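Side-chain contacts in glycogen accumulation regulator GarA (PDB 6I2P), which probably acts as an FHA-domain switch, binding partner enzymes to regulate mycobacterial central carbon and glycogen metabolism: residues N107-V112 / L145-G150; V111-V114 / G119-V122. All coordinates share one frame; numbering follows the deposited sequence.

Interaction 1. Residues N107-V112 / L145-G150; sequences NEFNVV and LVFLTG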
loop_
_atom_site.group_PDB
_atom_site.type_symbol
_atom_site.label_atom_id
_atom_site.label_comp_id
_atom_site.label_asym_id
_atom_site.label_seq_id
_atom_site.Cartn_x
_atom_site.Cartn_y
_atom_site.Cartn_z
ATOM N N ASN C 107 -26.056 14.070 25.979
ATOM C CA ASN C 107 -25.545 15.424 25.708
ATOM C C ASN C 107 -24.052 15.460 25.299
ATOM O O ASN C 107 -23.448 16.536 25.272
ATOM C CB ASN C 107 -25.833 16.378 26.882
ATOM C CG ASN C 107 -27.301 16.534 27.205
ATOM O OD1 ASN C 107 -27.796 16.017 28.212
ATOM N ND2 ASN C 107 -28.029 17.254 26.362
ATOM N N GLU C 108 -23.481 14.292 24.937
ATOM C CA GLU C 108 -22.087 14.140 24.516
ATOM C C GLU C 108 -21.961 13.332 23.223
ATOM O O GLU C 108 -22.827 12.518 22.906
ATOM C CB GLU C 108 -21.245 13.490 25.627
ATOM C CG GLU C 108 -20.940 14.410 26.799
ATOM C CD GLU C 108 -19.750 14.051 27.672
ATOM O OE1 GLU C 108 -19.379 14.898 28.515
ATOM O OE2 GLU C 108 -19.183 12.942 27.520
ATOM N N PHE C 109 -20.864 13.544 22.495
ATOM C CA PHE C 109 -20.607 12.838 21.251
ATOM C C PHE C 109 -19.645 11.672 21.433
ATOM O O PHE C 109 -18.771 11.701 22.301
ATOM C CB PHE C 109 -20.085 13.801 20.174
ATOM C CG PHE C 109 -21.097 14.816 19.700
ATOM C CD1 PHE C 109 -21.945 14.532 18.634
ATOM C CD2 PHE C 109 -21.207 16.057 20.322
ATOM C CE1 PHE C 109 -22.894 15.468 18.207
ATOM C CE2 PHE C 109 -22.153 16.991 19.895
ATOM C CZ PHE C 109 -22.983 16.695 18.833
ATOM N N ASN C 110 -19.810 10.649 20.593
ATOM C CA ASN C 110 -18.941 9.485 20.565
ATOM C C ASN C 110 -18.794 8.946 19.147
ATOM O O ASN C 110 -19.684 9.136 18.320
ATOM C CB ASN C 110 -19.403 8.391 21.544
ATOM C CG ASN C 110 -20.845 7.977 21.416
ATOM O OD1 ASN C 110 -21.208 7.171 20.553
ATOM N ND2 ASN C 110 -21.692 8.508 22.296
ATOM N N VAL C 111 -17.646 8.328 18.850
ATOM C CA VAL C 111 -17.407 7.692 17.554
ATOM C C VAL C 111 -17.526 6.177 17.742
ATOM O O VAL C 111 -17.114 5.644 18.775
ATOM C CB VAL C 111 -16.092 8.131 16.830
ATOM C CG1 VAL C 111 -14.848 7.752 17.626
ATOM C CG2 VAL C 111 -16.015 7.571 15.405
ATOM N N VAL C 112 -18.120 5.500 16.761
ATOM C CA VAL C 112 -18.271 4.056 16.788
ATOM C C VAL C 112 -17.926 3.470 15.415
ATOM O O VAL C 112 -18.403 3.964 14.393
ATOM C CB VAL C 112 -19.662 3.623 17.337
ATOM C CG1 VAL C 112 -20.798 3.984 16.380
ATOM C CG2 VAL C 112 -19.687 2.144 17.690
ATOM N N LEU C 145 -9.131 13.795 11.247
ATOM C CA LEU C 145 -10.179 14.735 11.620
ATOM C C LEU C 145 -9.974 15.207 13.040
ATOM O O LEU C 145 -9.588 14.415 13.895
ATOM C CB LEU C 145 -11.576 14.085 11.498
ATOM C CG LEU C 145 -11.907 13.345 10.181
ATOM C CD1 LEU C 145 -12.882 12.209 10.427
ATOM C CD2 LEU C 145 -12.451 14.297 9.119
ATOM N N VAL C 146 -10.222 16.495 13.293
ATOM C CA VAL C 146 -10.177 17.042 14.641
ATOM C C VAL C 146 -11.625 17.305 15.049
ATOM O O VAL C 146 -12.391 17.907 14.287
ATOM C CB VAL C 146 -9.265 18.289 14.785
ATOM C CG1 VAL C 146 -9.347 18.896 16.190
ATOM C CG2 VAL C 146 -7.827 17.931 14.452
ATOM N N PHE C 147 -12.001 16.800 16.234
ATOM C CA PHE C 147 -13.327 16.963 16.807
ATOM C C PHE C 147 -13.324 18.235 17.654
ATOM O O PHE C 147 -12.478 18.390 18.540
ATOM C CB PHE C 147 -13.702 15.726 17.649
ATOM C CG PHE C 147 -14.973 15.869 18.458
ATOM C CD1 PHE C 147 -14.940 16.373 19.755
ATOM C CD2 PHE C 147 -16.202 15.498 17.924
ATOM C CE1 PHE C 147 -16.115 16.514 20.498
ATOM C CE2 PHE C 147 -17.369 15.619 18.674
ATOM C CZ PHE C 147 -17.320 16.138 19.953
ATOM N N LEU C 148 -14.278 19.134 17.380
ATOM C CA LEU C 148 -14.429 20.401 18.092
ATOM C C LEU C 148 -15.842 20.566 18.605
ATOM O O LEU C 148 -16.795 20.299 17.883
ATOM C CB LEU C 148 -14.048 21.604 17.214
ATOM C CG LEU C 148 -12.629 21.646 16.621
ATOM C CD1 LEU C 148 -12.540 22.697 15.534
ATOM C CD2 LEU C 148 -11.572 21.887 17.693
ATOM N N THR C 149 -15.981 21.018 19.849
ATOM C CA THR C 149 -17.281 21.253 20.471
ATOM C C THR C 149 -17.217 22.505 21.342
ATOM O O THR C 149 -16.125 22.972 21.647
ATOM C CB THR C 149 -17.791 19.971 21.183
ATOM O OG1 THR C 149 -19.184 20.105 21.441
ATOM C CG2 THR C 149 -17.022 19.633 22.466
ATOM N N GLY C 150 -18.375 23.025 21.733
ATOM C CA GLY C 150 -18.460 24.212 22.574
ATOM C C GLY C 150 -18.198 23.938 24.044
ATOM O O GLY C 150 -18.071 22.776 24.445
#
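Phe109 and Phe147 meet inside the beta sandwich of the FHA domain, one ring from each of its two facing sheets. Phe109 belongs to strand 108-113 of the mixed sheet and Phe147 to strand 143-149 of the antiparallel sheet, with 105 Å² buried between the two segments. The two side chains lie roughly perpendicular to each other. Phe147 extends with CG anti to its backbone N (chi1 171°), which carries the far end of the ring, CE2 and CZ, across the interior to the base of Phe109. There CE2 of Phe147 lies 3.6 Å from CB of Phe109. The ring planes are inclined at 60° and the centroids stand 5.9 Å apart, an oblique pairing. Ala57 of strand 57-61 touches both phenylalanines, while Leu104 adjoins Phe109 and Leu132 adjoins Phe147, so the pair sits in an apolar core between the sheets. Thr149 OG1 is hydrogen-bonded to Ser56 O, which places strand 143-149 beside the chain just before strand 57-61. At the contact itself, CG of Phe109 lies in the plane of the Phe147 ring, at its edge, with CZ of Phe147 4.0 Å away.

Interaction 2. Residues V111-V114 / G119-V122; sequences VVDV and GTYV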
loop_
_atom_site.group_PDB
_atom_site.type_symbol
_atom_site.label_atom_id
_atom_site.label_comp_id
_atom_site.label_asym_id
_atom_site.label_seq_id
_atom_site.Cartn_x
_atom_site.Cartn_y
_atom_site.Cartn_z
ATOM N N VAL C 111 -17.646 8.328 18.850
ATOM C CA VAL C 111 -17.407 7.692 17.554
ATOM C C VAL C 111 -17.526 6.177 17.742
ATOM O O VAL C 111 -17.114 5.644 18.775
ATOM C CB VAL C 111 -16.092 8.131 16.830
ATOM C CG1 VAL C 111 -14.848 7.752 17.626
ATOM C CG2 VAL C 111 -16.015 7.571 15.405
ATOM N N VAL C 112 -18.120 5.500 16.761
ATOM C CA VAL C 112 -18.271 4.056 16.788
ATOM C C VAL C 112 -17.926 3.470 15.415
ATOM O O VAL C 112 -18.403 3.964 14.393
ATOM C CB VAL C 112 -19.662 3.623 17.337
ATOM C CG1 VAL C 112 -20.798 3.984 16.380
ATOM C CG2 VAL C 112 -19.687 2.144 17.690
ATOM N N ASP C 113 -17.087 2.419 15.399
ATOM C CA ASP C 113 -16.717 1.727 14.170
ATOM C C ASP C 113 -17.808 0.711 13.914
ATOM O O ASP C 113 -18.118 -0.098 14.792
ATOM C CB ASP C 113 -15.345 1.056 14.296
ATOM C CG ASP C 113 -14.869 0.447 12.993
ATOM O OD1 ASP C 113 -15.303 -0.682 12.672
ATOM O OD2 ASP C 113 -14.055 1.093 12.301
ATOM N N VAL C 114 -18.420 0.778 12.729
ATOM C CA VAL C 114 -19.535 -0.097 12.367
ATOM C C VAL C 114 -19.078 -1.375 11.615
ATOM O O VAL C 114 -19.919 -2.138 11.146
ATOM C CB VAL C 114 -20.673 0.668 11.627
ATOM C CG1 VAL C 114 -21.293 1.738 12.531
ATOM C CG2 VAL C 114 -20.198 1.268 10.297
ATOM N N GLY C 119 -10.121 -0.014 10.395
ATOM C CA GLY C 119 -10.466 0.476 11.726
ATOM C C GLY C 119 -10.566 1.976 11.911
ATOM O O GLY C 119 -10.311 2.759 10.995
ATOM N N THR C 120 -10.967 2.372 13.125
ATOM C CA THR C 120 -11.118 3.760 13.554
ATOM C C THR C 120 -10.162 4.009 14.722
ATOM O O THR C 120 -10.060 3.186 15.634
ATOM C CB THR C 120 -12.591 4.082 13.879
ATOM O OG1 THR C 120 -13.405 3.689 12.774
ATOM C CG2 THR C 120 -12.821 5.567 14.163
ATOM N N TYR C 121 -9.455 5.140 14.679
ATOM C CA TYR C 121 -8.488 5.515 15.703
ATOM C C TYR C 121 -8.865 6.838 16.344
ATOM O O TYR C 121 -9.287 7.767 15.654
ATOM C CB TYR C 121 -7.064 5.599 15.115
ATOM C CG TYR C 121 -6.610 4.347 14.393
ATOM C CD1 TYR C 121 -6.935 4.130 13.057
ATOM C CD2 TYR C 121 -5.803 3.409 15.027
ATOM C CE1 TYR C 121 -6.520 2.981 12.387
ATOM C CE2 TYR C 121 -5.360 2.265 14.360
ATOM C CZ TYR C 121 -5.728 2.053 13.040
ATOM O OH TYR C 121 -5.302 0.933 12.371
ATOM N N VAL C 122 -8.734 6.912 17.669
ATOM C CA VAL C 122 -8.967 8.128 18.445
ATOM C C VAL C 122 -7.666 8.392 19.171
ATOM O O VAL C 122 -7.216 7.543 19.944
ATOM C CB VAL C 122 -10.198 8.053 19.390
ATOM C CG1 VAL C 122 -10.251 9.260 20.331
ATOM C CG2 VAL C 122 -11.484 7.954 18.581
#
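With chi1 at -174°, Asp113 swings its carboxylate away from its own backbone N and toward Thr120, whose chi1 of -52° sets OG1 beside the backbone N to face it. Thr120 OG1 donates a 2.7 Å hydrogen bond to Asp113 OD2, which accepts it through the anti lone pair. The threonine's other branch is directed at the core: CG2 meets Val111 CG2 tip to tip at 4.0 Å. One step farther, Val111 CG1 and Val122 CG2 pass alongside one another, pointing opposite ways, 3.5 Å apart, closing the apolar end of the contact. Strands 111-113 and 120-122 run nearly antiparallel, at 150°, but belong to opposing sheets of the FHA sandwich with axes 7.9 Å apart; no backbone hydrogen bond joins them, and side chains make the bridge. The same carboxylate also holds the intervening loop, through OD2 with Ser116 OG and OD1 with Gly115 N. The Asn-Gly signature of FHA domains, whose glycine is Gly119, ends this loop, next to the region where relatives bind phosphothreonine. One aspartate thus ties the end of strand 108-113 to a loop and to the hydroxyl of Thr120, and these bonds would probably stabilise the negative charge of Asp113.

Interactions 1 and 2 draw on the same strand, 108-113, and on the face of it that looks into the sandwich. Phe109 serves the first contact, while Val111 and Asp113 serve the second; from CA of Phe109 to CA of Asp113 the strand covers 13.7 Å, and the contact centres lie about 12 Å apart. Apolar packing at the Phe109 end gives way to a mixed and finally polar contact at the Asp113 end. Leu132 links the two, touching both Phe147 and Val111. Their partners, 145-150 and 119-122, lie on different strands of the facing sheet. Of the two, interaction 2 adjoins the loops that form the phosphopeptide-binding end in FHA relatives.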